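Local coordinates for conserved protein (Methanothermobacter thermautotrophicus, PDB 1I36), which is of unknown function but binds NADP in a Rossmann-type domain and structurally resembles the 3-hydroxyacid dehydrogenases, at residues A[221-224]-A[225-228]; A[176-179]-A[180-184]; A[133-136]-A[137-140]; A[213-216]-A[217-221]. The protein carries 1 engineered substitution. One frame throughout, in Å; residues are numbered along the deposited sequence.

Interaction 1: residues A[221-224]-A[225-228]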
ATOM      1  N   GLU A 221       8.290  -5.431  16.928  1.00 30.17           N
ATOM      2  CA  GLU A 221       7.989  -4.784  18.207  1.00 33.38           C
ATOM      3  C   GLU A 221       7.132  -3.547  17.917  1.00 30.24           C
ATOM      4  O   GLU A 221       6.165  -3.276  18.614  1.00 29.65           O
ATOM      5  CB  GLU A 221       9.271  -4.322  18.925  1.00 37.97           C
ATOM      6  CG  GLU A 221      10.320  -5.398  19.281  1.00 44.76           C
ATOM      7  CD  GLU A 221       9.782  -6.532  20.125  1.00 49.67           C
ATOM      8  OE1 GLU A 221       9.046  -6.273  21.108  1.00 52.93           O
ATOM      9  OE2 GLU A 221      10.109  -7.699  19.801  1.00 53.35           O
ATOM     10  N   GLU A 222       7.519  -2.792  16.895  1.00 26.81           N
ATOM     11  CA  GLU A 222       6.796  -1.594  16.505  1.00 27.65           C
ATOM     12  C   GLU A 222       5.361  -1.899  16.107  1.00 27.55           C
ATOM     13  O   GLU A 222       4.457  -1.126  16.426  1.00 27.29           O
ATOM     14  CB  GLU A 222       7.499  -0.874  15.369  1.00 28.82           C
ATOM     15  CG  GLU A 222       8.709  -0.040  15.765  1.00 32.94           C
ATOM     16  CD  GLU A 222       9.460   0.511  14.547  1.00 36.90           C
ATOM     17  OE1 GLU A 222       9.428  -0.139  13.484  1.00 38.30           O
ATOM     18  OE2 GLU A 222      10.090   1.579  14.639  1.00 39.66           O
ATOM     19  N   MET A 223       5.141  -3.032  15.439  1.00 24.99           N
ATOM     20  CA  MET A 223       3.790  -3.408  15.025  1.00 24.32           C
ATOM     21  C   MET A 223       2.920  -3.813  16.201  1.00 24.69           C
ATOM     22  O   MET A 223       1.718  -3.600  16.163  1.00 22.42           O
ATOM     23  CB  MET A 223       3.792  -4.527  13.982  1.00 23.86           C
ATOM     24  CG  MET A 223       3.894  -4.042  12.552  1.00 26.21           C
ATOM     25  SD  MET A 223       2.610  -2.865  12.039  1.00 25.36           S
ATOM     26  CE  MET A 223       1.242  -3.598  12.573  1.00 16.29           C
ATOM     27  N   LYS A 224       3.514  -4.406  17.240  1.00 27.37           N
ATOM     28  CA  LYS A 224       2.738  -4.776  18.426  1.00 28.11           C
ATOM     29  C   LYS A 224       2.184  -3.489  19.031  1.00 25.80           C
ATOM     30  O   LYS A 224       1.027  -3.443  19.433  1.00 26.70           O
ATOM     31  CB  LYS A 224       3.600  -5.519  19.453  1.00 34.87           C
ATOM     32  CG  LYS A 224       4.155  -6.856  18.932  1.00 42.88           C
ATOM     33  CD  LYS A 224       4.675  -7.789  20.038  1.00 46.97           C
ATOM     34  CE  LYS A 224       5.821  -7.169  20.840  1.00 50.08           C
ATOM     35  NZ  LYS A 224       6.458  -8.147  21.792  1.00 50.66           N
ATOM     36  N   GLU A 225       2.990  -2.426  19.031  1.00 25.43           N
ATOM     37  CA  GLU A 225       2.555  -1.131  19.573  1.00 27.14           C
ATOM     38  C   GLU A 225       1.460  -0.550  18.703  1.00 25.51           C
ATOM     39  O   GLU A 225       0.485  -0.013  19.213  1.00 25.81           O
ATOM     40  CB  GLU A 225       3.713  -0.127  19.623  1.00 28.69           C
ATOM     41  CG  GLU A 225       4.885  -0.568  20.461  1.00 37.11           C
ATOM     42  CD  GLU A 225       6.101   0.375  20.362  1.00 42.17           C
ATOM     43  OE1 GLU A 225       6.103   1.339  19.545  1.00 41.93           O
ATOM     44  OE2 GLU A 225       7.068   0.131  21.119  1.00 46.93           O
ATOM     45  N   VAL A 226       1.658  -0.583  17.382  1.00 22.91           N
ATOM     46  CA  VAL A 226       0.653  -0.072  16.451  1.00 22.75           C
ATOM     47  C   VAL A 226      -0.671  -0.787  16.688  1.00 21.49           C
ATOM     48  O   VAL A 226      -1.726  -0.166  16.691  1.00 22.63           O
ATOM     49  CB  VAL A 226       1.080  -0.268  14.950  1.00 23.23           C
ATOM     50  CG1 VAL A 226      -0.136  -0.183  14.021  1.00 23.38           C
ATOM     51  CG2 VAL A 226       2.107   0.770  14.560  1.00 19.97           C
ATOM     52  N   GLN A 227      -0.613  -2.101  16.851  1.00 18.87           N
ATOM     53  CA  GLN A 227      -1.814  -2.868  17.082  1.00 20.62           C
ATOM     54  C   GLN A 227      -2.511  -2.342  18.349  1.00 20.92           C
ATOM     55  O   GLN A 227      -3.712  -2.099  18.340  1.00 16.77           O
ATOM     56  CB  GLN A 227      -1.435  -4.350  17.232  1.00 26.91           C
ATOM     57  CG  GLN A 227      -2.472  -5.258  17.920  1.00 34.18           C
ATOM     58  CD  GLN A 227      -3.783  -5.381  17.172  1.00 40.21           C
ATOM     59  OE1 GLN A 227      -3.801  -5.646  15.978  1.00 43.71           O
ATOM     60  NE2 GLN A 227      -4.897  -5.220  17.891  1.00 42.91           N
ATOM     61  N   ASP A 228      -1.748  -2.173  19.431  1.00 19.24           N
ATOM     62  CA  ASP A 228      -2.344  -1.663  20.679  1.00 23.37           C
ATOM     63  C   ASP A 228      -2.920  -0.253  20.486  1.00 22.16           C
ATOM     64  O   ASP A 228      -4.057   0.012  20.890  1.00 22.19           O
ATOM     65  CB  ASP A 228      -1.323  -1.714  21.825  1.00 22.34           C
ATOM     66  CG  ASP A 228      -1.083  -3.141  22.308  1.00 25.92           C
ATOM     67  OD1 ASP A 228      -1.908  -4.019  21.983  1.00 26.25           O
ATOM     68  OD2 ASP A 228      -0.066  -3.404  22.983  1.00 28.68           O
TER
HETATM   69  O   HOH W   1       0.176  -5.698  20.415  1.00 36.53           O
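Glu225 comes first on the second of two successive helical turns, and its amide reaches the carbonyl of Glu221 in a weak bond. Its side chain runs back along the preceding turn: with CG turned away from its own carbonyl carbon (chi1 -59°), the methylene lies against the Glu221 carbonyl, Glu225 CG to Glu221 O 3.5 Å. The carboxylate of Glu221 is engaged on the exposed side, where the aliphatic chain of Lys224 bends at chi3 to set NZ 3.3 Å from Glu221 OE1, a weak salt bridge. Beyond CG the Glu225 chain is extended, and OE1 accepts a hydrogen bond from the side chain of Asn89, an NADP-binding residue of the coenzyme domain. Val226 N donates to Glu222 O over 3.0 Å and fairly straight (N-H...O 161°). On the buried side Met223, bent at both chi2 and chi3, curls its methyl round toward Val226, Met223 CE to Val226 CG1 4.0 Å. Both residues lie inside a bundle: Met223 also packs on Ile242, Ile243 and Phe246 of helix 238-249, and Val226 on Ser163 and Ser164 of helix 154-182. These turns of helix 216-231 belong to the all-helical C-terminal domain, probably related to that of 6-phosphogluconate dehydrogenase; the helix turns Met223 and Val226 into the bundle, while Glu225 reaches the cofactor domain. Gln227 N follows with a bond to Met223 O of 2.9 Å, while its side chain rests on Pro239. Asp228 N bonds to Lys224 O at 3.1 Å. That carbonyl is gripped a second time by a water, 2.6 Å from Lys224 O, which also donates weakly to Asp228 OD1.

Interaction 2: residues A[176-179]-A[180-184]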
ATOM      1  N   THR A 176       3.651 -10.606  -1.525  1.00 18.71           N
ATOM      2  CA  THR A 176       3.364 -10.626  -2.965  1.00 21.29           C
ATOM      3  C   THR A 176       4.619 -10.989  -3.776  1.00 22.70           C
ATOM      4  O   THR A 176       4.557 -11.851  -4.660  1.00 21.26           O
ATOM      5  CB  THR A 176       2.823  -9.269  -3.446  1.00 21.26           C
ATOM      6  OG1 THR A 176       1.547  -9.054  -2.859  1.00 19.75           O
ATOM      7  CG2 THR A 176       2.659  -9.232  -4.979  1.00 21.11           C
ATOM      8  N   LEU A 177       5.758 -10.382  -3.434  1.00 22.85           N
ATOM      9  CA  LEU A 177       7.009 -10.634  -4.150  1.00 24.49           C
ATOM     10  C   LEU A 177       7.665 -11.980  -3.846  1.00 26.05           C
ATOM     11  O   LEU A 177       8.378 -12.536  -4.688  1.00 25.82           O
ATOM     12  CB  LEU A 177       7.988  -9.497  -3.943  1.00 24.59           C
ATOM     13  CG  LEU A 177       7.534  -8.168  -4.532  1.00 26.71           C
ATOM     14  CD1 LEU A 177       8.588  -7.111  -4.267  1.00 27.15           C
ATOM     15  CD2 LEU A 177       7.279  -8.313  -6.029  1.00 28.75           C
ATOM     16  N   THR A 178       7.440 -12.495  -2.644  1.00 26.05           N
ATOM     17  CA  THR A 178       7.982 -13.784  -2.275  1.00 28.72           C
ATOM     18  C   THR A 178       7.231 -14.855  -3.084  1.00 28.63           C
ATOM     19  O   THR A 178       7.839 -15.804  -3.562  1.00 31.49           O
ATOM     20  CB  THR A 178       7.878 -14.031  -0.752  1.00 29.14           C
ATOM     21  OG1 THR A 178       8.722 -13.086  -0.081  1.00 32.52           O
ATOM     22  CG2 THR A 178       8.355 -15.440  -0.407  1.00 27.57           C
ATOM     23  N   ALA A 179       5.922 -14.690  -3.261  1.00 25.05           N
ATOM     24  CA  ALA A 179       5.172 -15.640  -4.055  1.00 25.32           C
ATOM     25  C   ALA A 179       5.640 -15.496  -5.508  1.00 25.54           C
ATOM     26  O   ALA A 179       5.875 -16.498  -6.170  1.00 24.36           O
ATOM     27  CB  ALA A 179       3.683 -15.371  -3.945  1.00 27.09           C
ATOM     28  N   ALA A 180       5.784 -14.252  -5.990  1.00 23.43           N
ATOM     29  CA  ALA A 180       6.235 -13.970  -7.356  1.00 22.61           C
ATOM     30  C   ALA A 180       7.594 -14.596  -7.624  1.00 25.39           C
ATOM     31  O   ALA A 180       7.868 -15.103  -8.724  1.00 24.46           O
ATOM     32  CB  ALA A 180       6.318 -12.445  -7.602  1.00 22.49           C
ATOM     33  N   HIS A 181       8.442 -14.563  -6.607  1.00 24.85           N
ATOM     34  CA  HIS A 181       9.782 -15.096  -6.731  1.00 27.81           C
ATOM     35  C   HIS A 181       9.809 -16.604  -6.925  1.00 28.04           C
ATOM     36  O   HIS A 181      10.634 -17.124  -7.678  1.00 26.86           O
ATOM     37  CB  HIS A 181      10.608 -14.730  -5.511  1.00 26.87           C
ATOM     38  CG  HIS A 181      12.049 -15.093  -5.642  1.00 31.38           C
ATOM     39  ND1 HIS A 181      12.650 -16.047  -4.851  1.00 35.58           N
ATOM     40  CD2 HIS A 181      13.015 -14.612  -6.460  1.00 32.62           C
ATOM     41  CE1 HIS A 181      13.930 -16.131  -5.171  1.00 35.66           C
ATOM     42  NE2 HIS A 181      14.176 -15.271  -6.144  1.00 34.73           N
ATOM     43  N   ARG A 182       8.934 -17.304  -6.216  1.00 28.06           N
ATOM     44  CA  ARG A 182       8.876 -18.750  -6.329  1.00 33.19           C
ATOM     45  C   ARG A 182       8.463 -19.168  -7.740  1.00 32.72           C
ATOM     46  O   ARG A 182       8.768 -20.272  -8.167  1.00 32.14           O
ATOM     47  CB  ARG A 182       7.892 -19.348  -5.325  1.00 36.91           C
ATOM     48  CG  ARG A 182       8.190 -19.039  -3.880  1.00 41.71           C
ATOM     49  CD  ARG A 182       9.504 -19.645  -3.436  1.00 48.15           C
ATOM     50  NE  ARG A 182       9.904 -19.156  -2.118  1.00 52.70           N
ATOM     51  CZ  ARG A 182       9.295 -19.469  -0.973  1.00 54.00           C
ATOM     52  NH1 ARG A 182       8.233 -20.277  -0.953  1.00 54.95           N
ATOM     53  NH2 ARG A 182       9.763 -18.980   0.163  1.00 54.16           N
ATOM     54  N   LEU A 183       7.765 -18.283  -8.447  1.00 29.84           N
ATOM     55  CA  LEU A 183       7.310 -18.563  -9.796  1.00 29.30           C
ATOM     56  C   LEU A 183       8.289 -18.002 -10.810  1.00 30.09           C
ATOM     57  O   LEU A 183       8.148 -18.227 -12.013  1.00 29.74           O
ATOM     58  CB  LEU A 183       5.907 -17.965 -10.018  1.00 28.83           C
ATOM     59  CG  LEU A 183       4.753 -18.562  -9.206  1.00 30.25           C
ATOM     60  CD1 LEU A 183       3.476 -17.721  -9.357  1.00 29.81           C
ATOM     61  CD2 LEU A 183       4.506 -20.018  -9.669  1.00 30.80           C
ATOM     62  N   GLY A 184       9.285 -17.265 -10.322  1.00 29.67           N
ATOM     63  CA  GLY A 184      10.254 -16.654 -11.213  1.00 27.33           C
ATOM     64  C   GLY A 184       9.698 -15.431 -11.903  1.00 26.63           C
ATOM     65  O   GLY A 184      10.201 -15.035 -12.951  1.00 27.67           O
TER
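Thr178 and Arg182 run alongside each other from successive turns. The threonine methyl sits over one face of the guanidinium, Thr178 CG2 to Arg182 NH2 3.9 Å, because CG2 is placed opposite the backbone N across CA-CB. The same torsion (chi1 -66°) brings OG1 beside the backbone, where it hydrogen-bonds to the carbonyl of Trp174, just as Thr176 OG1 does to that of Leu172; both buried hydroxyls are thus satisfied within helix 154-182. Backbone acceptors are used in order. Thr176 O takes Ala180 N at 3.0 Å, and Leu177 O takes His181 N at 2.8 Å, the latter short but bent (N-H...O 140°), with the donor above the carbonyl plane. Arg182 N is shared: it reaches Thr178 O at 3.2 Å and, more weakly, Ala179 O. Ala179 O also receives a weak bond from Leu183 N, so one carbonyl meets two donors as the helix runs out. Gly184 N then donates to His181 O at 3.0 Å. Away from the backbone, Arg182 NH1 makes a weak hydrogen bond to the Val233 carbonyl of the second subunit, on which Ala179 packs through Leu230 and Leu183 through Val233. Ala180 instead meets Val189 of helix 186-194. With Gly184 at positive phi (77°) and two bonds returning into the last turn, the chain ends this long helix in a Schellman motif.

Interaction 3: residues A[133-136]-A[137-140]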
ATOM      1  N   GLU A 133       0.236  25.978  18.382  1.00 18.56           N
ATOM      2  CA  GLU A 133       0.727  27.149  17.659  1.00 23.43           C
ATOM      3  C   GLU A 133       1.798  27.872  18.460  1.00 23.36           C
ATOM      4  O   GLU A 133       2.762  28.393  17.902  1.00 21.48           O
ATOM      5  CB  GLU A 133      -0.406  28.138  17.413  1.00 29.58           C
ATOM      6  CG  GLU A 133      -1.399  27.745  16.359  1.00 36.92           C
ATOM      7  CD  GLU A 133      -2.351  28.900  16.058  1.00 45.08           C
ATOM      8  OE1 GLU A 133      -1.855  30.023  15.777  1.00 46.24           O
ATOM      9  OE2 GLU A 133      -3.586  28.695  16.141  1.00 49.50           O
ATOM     10  N   GLU A 134       1.651  27.879  19.778  1.00 22.77           N
ATOM     11  CA  GLU A 134       2.623  28.543  20.634  1.00 23.43           C
ATOM     12  C   GLU A 134       3.966  27.783  20.640  1.00 23.09           C
ATOM     13  O   GLU A 134       5.041  28.400  20.613  1.00 21.87           O
ATOM     14  CB  GLU A 134       2.042  28.707  22.038  1.00 25.58           C
ATOM     15  CG  GLU A 134       2.906  29.476  23.043  1.00 34.17           C
ATOM     16  CD  GLU A 134       3.177  30.928  22.672  1.00 38.97           C
ATOM     17  OE1 GLU A 134       2.326  31.557  21.980  1.00 41.48           O
ATOM     18  OE2 GLU A 134       4.253  31.430  23.083  1.00 39.88           O
ATOM     19  N   PHE A 135       3.905  26.449  20.613  1.00 19.43           N
ATOM     20  CA  PHE A 135       5.108  25.614  20.564  1.00 15.99           C
ATOM     21  C   PHE A 135       5.775  25.853  19.189  1.00 15.38           C
ATOM     22  O   PHE A 135       6.990  25.918  19.084  1.00 13.87           O
ATOM     23  CB  PHE A 135       4.677  24.145  20.693  1.00 14.72           C
ATOM     24  CG  PHE A 135       5.774  23.136  20.400  1.00 17.22           C
ATOM     25  CD1 PHE A 135       7.008  23.203  21.042  1.00 16.33           C
ATOM     26  CD2 PHE A 135       5.560  22.113  19.479  1.00 15.90           C
ATOM     27  CE1 PHE A 135       8.000  22.280  20.773  1.00 16.49           C
ATOM     28  CE2 PHE A 135       6.534  21.189  19.208  1.00 15.06           C
ATOM     29  CZ  PHE A 135       7.762  21.262  19.844  1.00 16.33           C
ATOM     30  N   MET A 136       4.952  25.995  18.148  1.00 16.98           N
ATOM     31  CA  MET A 136       5.432  26.193  16.777  1.00 17.46           C
ATOM     32  C   MET A 136       6.286  27.465  16.598  1.00 18.84           C
ATOM     33  O   MET A 136       7.067  27.566  15.650  1.00 18.47           O
ATOM     34  CB  MET A 136       4.269  26.158  15.785  1.00 16.67           C
ATOM     35  CG  MET A 136       4.729  25.944  14.314  1.00 20.96           C
ATOM     36  SD  MET A 136       3.370  25.838  13.157  1.00 25.63           S
ATOM     37  CE  MET A 136       4.182  26.336  11.606  1.00 28.74           C
ATOM     38  N   LYS A 137       6.165  28.409  17.529  1.00 19.26           N
ATOM     39  CA  LYS A 137       6.984  29.616  17.504  1.00 21.35           C
ATOM     40  C   LYS A 137       8.471  29.243  17.610  1.00 20.80           C
ATOM     41  O   LYS A 137       9.331  30.018  17.193  1.00 22.26           O
ATOM     42  CB  LYS A 137       6.585  30.548  18.656  1.00 25.46           C
ATOM     43  CG  LYS A 137       5.265  31.256  18.370  1.00 28.57           C
ATOM     44  CD  LYS A 137       4.817  32.204  19.478  1.00 33.46           C
ATOM     45  CE  LYS A 137       3.520  32.910  19.056  1.00 37.59           C
ATOM     46  NZ  LYS A 137       2.890  33.685  20.173  1.00 42.08           N
ATOM     47  N   LEU A 138       8.782  28.055  18.140  1.00 17.35           N
ATOM     48  CA  LEU A 138      10.180  27.612  18.234  1.00 16.97           C
ATOM     49  C   LEU A 138      10.791  27.416  16.830  1.00 15.81           C
ATOM     50  O   LEU A 138      11.997  27.202  16.690  1.00 17.48           O
ATOM     51  CB  LEU A 138      10.309  26.325  19.070  1.00 17.25           C
ATOM     52  CG  LEU A 138      10.014  26.537  20.572  1.00 22.86           C
ATOM     53  CD1 LEU A 138      10.271  25.264  21.395  1.00 20.12           C
ATOM     54  CD2 LEU A 138      10.861  27.670  21.103  1.00 25.22           C
ATOM     55  N   ASN A 139       9.958  27.470  15.796  1.00 13.52           N
ATOM     56  CA  ASN A 139      10.484  27.392  14.422  1.00 15.25           C
ATOM     57  C   ASN A 139      11.420  28.594  14.175  1.00 17.35           C
ATOM     58  O   ASN A 139      12.373  28.496  13.405  1.00 16.83           O
ATOM     59  CB  ASN A 139       9.345  27.401  13.393  1.00 13.00           C
ATOM     60  CG  ASN A 139       8.694  26.049  13.240  1.00 17.56           C
ATOM     61  OD1 ASN A 139       9.135  25.081  13.861  1.00 15.36           O
ATOM     62  ND2 ASN A 139       7.661  25.958  12.380  1.00 16.75           N
ATOM     63  N   ARG A 140      11.176  29.691  14.883  1.00 19.52           N
ATOM     64  CA  ARG A 140      11.991  30.906  14.755  1.00 23.07           C
ATOM     65  C   ARG A 140      13.402  30.603  15.187  1.00 21.81           C
ATOM     66  O   ARG A 140      14.330  31.326  14.829  1.00 21.06           O
ATOM     67  CB  ARG A 140      11.473  32.020  15.667  1.00 26.26           C
ATOM     68  CG  ARG A 140      10.027  32.350  15.455  1.00 35.31           C
ATOM     69  CD  ARG A 140       9.526  33.270  16.551  1.00 41.57           C
ATOM     70  NE  ARG A 140       8.097  33.530  16.388  1.00 47.05           N
ATOM     71  CZ  ARG A 140       7.379  34.289  17.207  1.00 50.14           C
ATOM     72  NH1 ARG A 140       7.957  34.865  18.257  1.00 53.04           N
ATOM     73  NH2 ARG A 140       6.092  34.491  16.962  1.00 50.50           N
TER
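The Phe135 ring is met obliquely by a methyl of Leu138, with Phe135 CE1 3.8 Å from Leu138 CD1, the two side chains crossing at about a right angle. Phe135 also packs on Val85 of strand 83-86 and on Val108 and Ala110 of strand 106-112, and both side chains meet Ile145 of strand 144-147, so the ring is packed against the sheet of the nucleotide-binding domain. The Arg140 guanidinium carries Lys137 CG over one face, 3.6 Å above its plane and displaced toward the rim. The flat amide of Asn139 approaches Met136 through its nitrogen, Asn139 ND2 lying 3.5 Å from Met136 CG, while its OD1 accepts a hydrogen bond from the backbone N of Ile145. An alanine at this position would keep the backbone bond but is likely to leave the Ile145 amide without that acceptor and uncover the Met136 chain. The backbone meanwhile changes pitch. Lys137 N bonds to Glu134 O at 3.3 Å, Leu138 N to Phe135 O at 2.9 Å and Asn139 N to Met136 O at 2.9 Å, the spacing of a 3-10 turn following helix 132-136 and leading to strand 144-147. All three donors sit above the carbonyl planes rather than on a lone pair. On the exposed flank, Glu134 bends at chi2 (63°) and crosses the extended Lys137 chain. Its OE1 receives Lys137 NZ at 2.8 Å, on the syn side and 23° out of the carboxylate plane. The contact thus pairs an apolar inner side with a compact ion pair on the exterior, where solvent would probably weaken its attraction.

Interaction 4: residues A[213-216]-A[217-221]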
ATOM      1  N   CYS A 213      13.434  -5.946   6.120  1.00 45.92           N
ATOM      2  CA  CYS A 213      14.075  -7.210   6.462  1.00 47.69           C
ATOM      3  C   CYS A 213      15.253  -6.980   7.412  1.00 45.35           C
ATOM      4  O   CYS A 213      15.420  -7.703   8.395  1.00 45.69           O
ATOM      5  CB  CYS A 213      14.503  -7.929   5.184  1.00 50.71           C
ATOM      6  SG  CYS A 213      13.085  -8.174   4.070  1.00 57.54           S
ATOM      7  N   ILE A 214      16.028  -5.934   7.140  1.00 44.39           N
ATOM      8  CA  ILE A 214      17.186  -5.569   7.953  1.00 44.70           C
ATOM      9  C   ILE A 214      16.733  -5.282   9.393  1.00 45.37           C
ATOM     10  O   ILE A 214      17.280  -5.837  10.353  1.00 46.43           O
ATOM     11  CB  ILE A 214      17.898  -4.314   7.350  1.00 45.71           C
ATOM     12  CG1 ILE A 214      18.575  -4.677   6.017  1.00 45.84           C
ATOM     13  CG2 ILE A 214      18.915  -3.731   8.335  1.00 46.51           C
ATOM     14  CD1 ILE A 214      19.033  -3.473   5.175  1.00 45.38           C
ATOM     15  N   HIS A 215      15.668  -4.497   9.525  1.00 43.83           N
ATOM     16  CA  HIS A 215      15.134  -4.119  10.830  1.00 42.73           C
ATOM     17  C   HIS A 215      13.880  -4.876  11.213  1.00 40.59           C
ATOM     18  O   HIS A 215      13.016  -4.343  11.921  1.00 40.43           O
ATOM     19  CB  HIS A 215      14.835  -2.622  10.846  1.00 44.26           C
ATOM     20  CG  HIS A 215      16.020  -1.763  10.532  1.00 47.01           C
ATOM     21  ND1 HIS A 215      17.132  -1.700  11.346  1.00 47.46           N
ATOM     22  CD2 HIS A 215      16.244  -0.886   9.523  1.00 48.71           C
ATOM     23  CE1 HIS A 215      17.985  -0.816  10.860  1.00 47.73           C
ATOM     24  NE2 HIS A 215      17.471  -0.307   9.753  1.00 49.26           N
ATOM     25  N   ALA A 216      13.802  -6.137  10.805  1.00 39.38           N
ATOM     26  CA  ALA A 216      12.628  -6.962  11.084  1.00 38.42           C
ATOM     27  C   ALA A 216      12.269  -7.113  12.562  1.00 40.08           C
ATOM     28  O   ALA A 216      11.085  -7.116  12.929  1.00 37.61           O
ATOM     29  CB  ALA A 216      12.789  -8.324  10.449  1.00 39.12           C
ATOM     30  N   ARG A 217      13.285  -7.247  13.407  1.00 41.77           N
ATOM     31  CA  ARG A 217      13.050  -7.412  14.837  1.00 42.15           C
ATOM     32  C   ARG A 217      12.389  -6.175  15.440  1.00 39.69           C
ATOM     33  O   ARG A 217      11.403  -6.290  16.176  1.00 39.37           O
ATOM     34  CB  ARG A 217      14.355  -7.732  15.558  1.00 46.96           C
ATOM     35  CG  ARG A 217      14.193  -7.959  17.060  1.00 52.89           C
ATOM     36  CD  ARG A 217      15.376  -8.724  17.650  1.00 58.91           C
ATOM     37  NE  ARG A 217      15.340 -10.147  17.306  1.00 62.93           N
ATOM     38  CZ  ARG A 217      15.901 -10.683  16.224  1.00 64.15           C
ATOM     39  NH1 ARG A 217      16.561  -9.916  15.359  1.00 64.09           N
ATOM     40  NH2 ARG A 217      15.770 -11.985  15.989  1.00 64.11           N
ATOM     41  N   ARG A 218      12.927  -5.003  15.113  1.00 39.15           N
ATOM     42  CA  ARG A 218      12.379  -3.742  15.603  1.00 40.31           C
ATOM     43  C   ARG A 218      10.981  -3.512  15.018  1.00 38.39           C
ATOM     44  O   ARG A 218      10.078  -3.077  15.730  1.00 35.62           O
ATOM     45  CB  ARG A 218      13.309  -2.571  15.264  1.00 44.75           C
ATOM     46  CG  ARG A 218      12.789  -1.180  15.716  1.00 50.11           C
ATOM     47  CD  ARG A 218      12.601  -1.069  17.249  1.00 55.77           C
ATOM     48  NE  ARG A 218      11.820   0.119  17.644  1.00 60.32           N
ATOM     49  CZ  ARG A 218      10.822   0.110  18.533  1.00 62.86           C
ATOM     50  NH1 ARG A 218      10.469  -1.020  19.139  1.00 63.80           N
ATOM     51  NH2 ARG A 218      10.150   1.228  18.799  1.00 63.78           N
ATOM     52  N   ARG A 219      10.806  -3.840  13.735  1.00 35.22           N
ATOM     53  CA  ARG A 219       9.521  -3.679  13.064  1.00 33.83           C
ATOM     54  C   ARG A 219       8.427  -4.504  13.730  1.00 29.98           C
ATOM     55  O   ARG A 219       7.269  -4.085  13.790  1.00 28.62           O
ATOM     56  CB  ARG A 219       9.616  -4.095  11.586  1.00 37.00           C
ATOM     57  CG  ARG A 219      10.411  -3.152  10.699  1.00 41.10           C
ATOM     58  CD  ARG A 219       9.738  -1.789  10.545  1.00 43.55           C
ATOM     59  NE  ARG A 219      10.225  -1.126   9.345  1.00 46.14           N
ATOM     60  CZ  ARG A 219      11.382  -0.482   9.251  1.00 48.26           C
ATOM     61  NH1 ARG A 219      12.184  -0.387  10.308  1.00 49.41           N
ATOM     62  NH2 ARG A 219      11.776  -0.010   8.071  1.00 49.80           N
ATOM     63  N   TYR A 220       8.790  -5.698  14.182  1.00 27.33           N
ATOM     64  CA  TYR A 220       7.847  -6.590  14.839  1.00 29.59           C
ATOM     65  C   TYR A 220       7.351  -5.976  16.151  1.00 28.77           C
ATOM     66  O   TYR A 220       6.142  -5.995  16.431  1.00 26.99           O
ATOM     67  CB  TYR A 220       8.491  -7.944  15.106  1.00 32.56           C
ATOM     68  CG  TYR A 220       7.591  -8.873  15.854  1.00 36.25           C
ATOM     69  CD1 TYR A 220       6.532  -9.502  15.210  1.00 37.62           C
ATOM     70  CD2 TYR A 220       7.792  -9.131  17.212  1.00 39.31           C
ATOM     71  CE1 TYR A 220       5.692 -10.368  15.883  1.00 40.89           C
ATOM     72  CE2 TYR A 220       6.952 -10.002  17.905  1.00 42.42           C
ATOM     73  CZ  TYR A 220       5.904 -10.618  17.230  1.00 43.17           C
ATOM     74  OH  TYR A 220       5.064 -11.488  17.892  1.00 45.36           O
ATOM     75  N   GLU A 221       8.290  -5.431  16.928  1.00 30.17           N
ATOM     76  CA  GLU A 221       7.989  -4.784  18.207  1.00 33.38           C
ATOM     77  C   GLU A 221       7.132  -3.547  17.917  1.00 30.24           C
ATOM     78  O   GLU A 221       6.165  -3.276  18.614  1.00 29.65           O
ATOM     79  CB  GLU A 221       9.271  -4.322  18.925  1.00 37.97           C
ATOM     80  CG  GLU A 221      10.320  -5.398  19.281  1.00 44.76           C
ATOM     81  CD  GLU A 221       9.782  -6.532  20.125  1.00 49.67           C
ATOM     82  OE1 GLU A 221       9.046  -6.273  21.108  1.00 52.93           O
ATOM     83  OE2 GLU A 221      10.109  -7.699  19.801  1.00 53.35           O
TER
HETATM   84  O   HOH W   2      16.262  -7.454  12.488  1.00 57.61           O
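Arg219 folds back alongside His215, the N-cap residue of helix 216-231, at the one-residue junction where helix 202-214 gives way to the next helix of the C-terminal domain. The close-packed part is backbone and methylene. Arg219 N donates to His215 O at 2.9 Å, nearly along the C=O axis, and the same carbonyl is pressed by the arginine chain, Arg219 CG to His215 O 3.1 Å. One residue on, Tyr220 N bonds to Ala216 O at 3.0 Å. Ala216, buried, packs on Leu249 of helix 238-249, on which Arg219 and Tyr220 also lean through Phe246 and Ile243. The outer side is looser. With chi1 and chi2 both near -70°, the Arg219 chain turns its guanidinium back to the cap, where NH1 comes 3.5 Å from His215 CB; ring and guanidinium planes are 20° apart, and the approach is oblique. A serine in place of Arg219 would probably uncover the His215 methylene and leave the flank of the cap thinly packed. The imidazole has Ile214 CG2 over the centre of one face, 3.9 Å above its plane. The guanidinium groups of Arg217 and Arg218 extend away from the junction, Arg218 toward the NADP-binding residue Asn89 and in a weak, long ion pair with Glu222. At the bend itself a water bridges the two backbones, donating to Ile214 O at 2.9 Å and accepting from Arg217 N at 3.1 Å.

From the N terminus, interaction 3 comes first, where the chain turns from helix 132-136 through a 3-10 turn into strand 144-147, the edge of the nucleotide-binding sheet. Interaction 2 follows at the far end of helix 154-182, against the second subunit; its centre is about 49 Å from that of interaction 3. Interaction 4 then makes the turn from helix 202-214 into helix 216-231, and interaction 1 continues that helix, sharing Glu221 with interaction 4. Each contact is local and closes no long loop; the four stand in series, none nesting or crossing. Interactions 1 and 4 touch, with Glu225 OE2 4.0 Å from Arg218 NH2, on the side facing Asn89 and the cofactor domain.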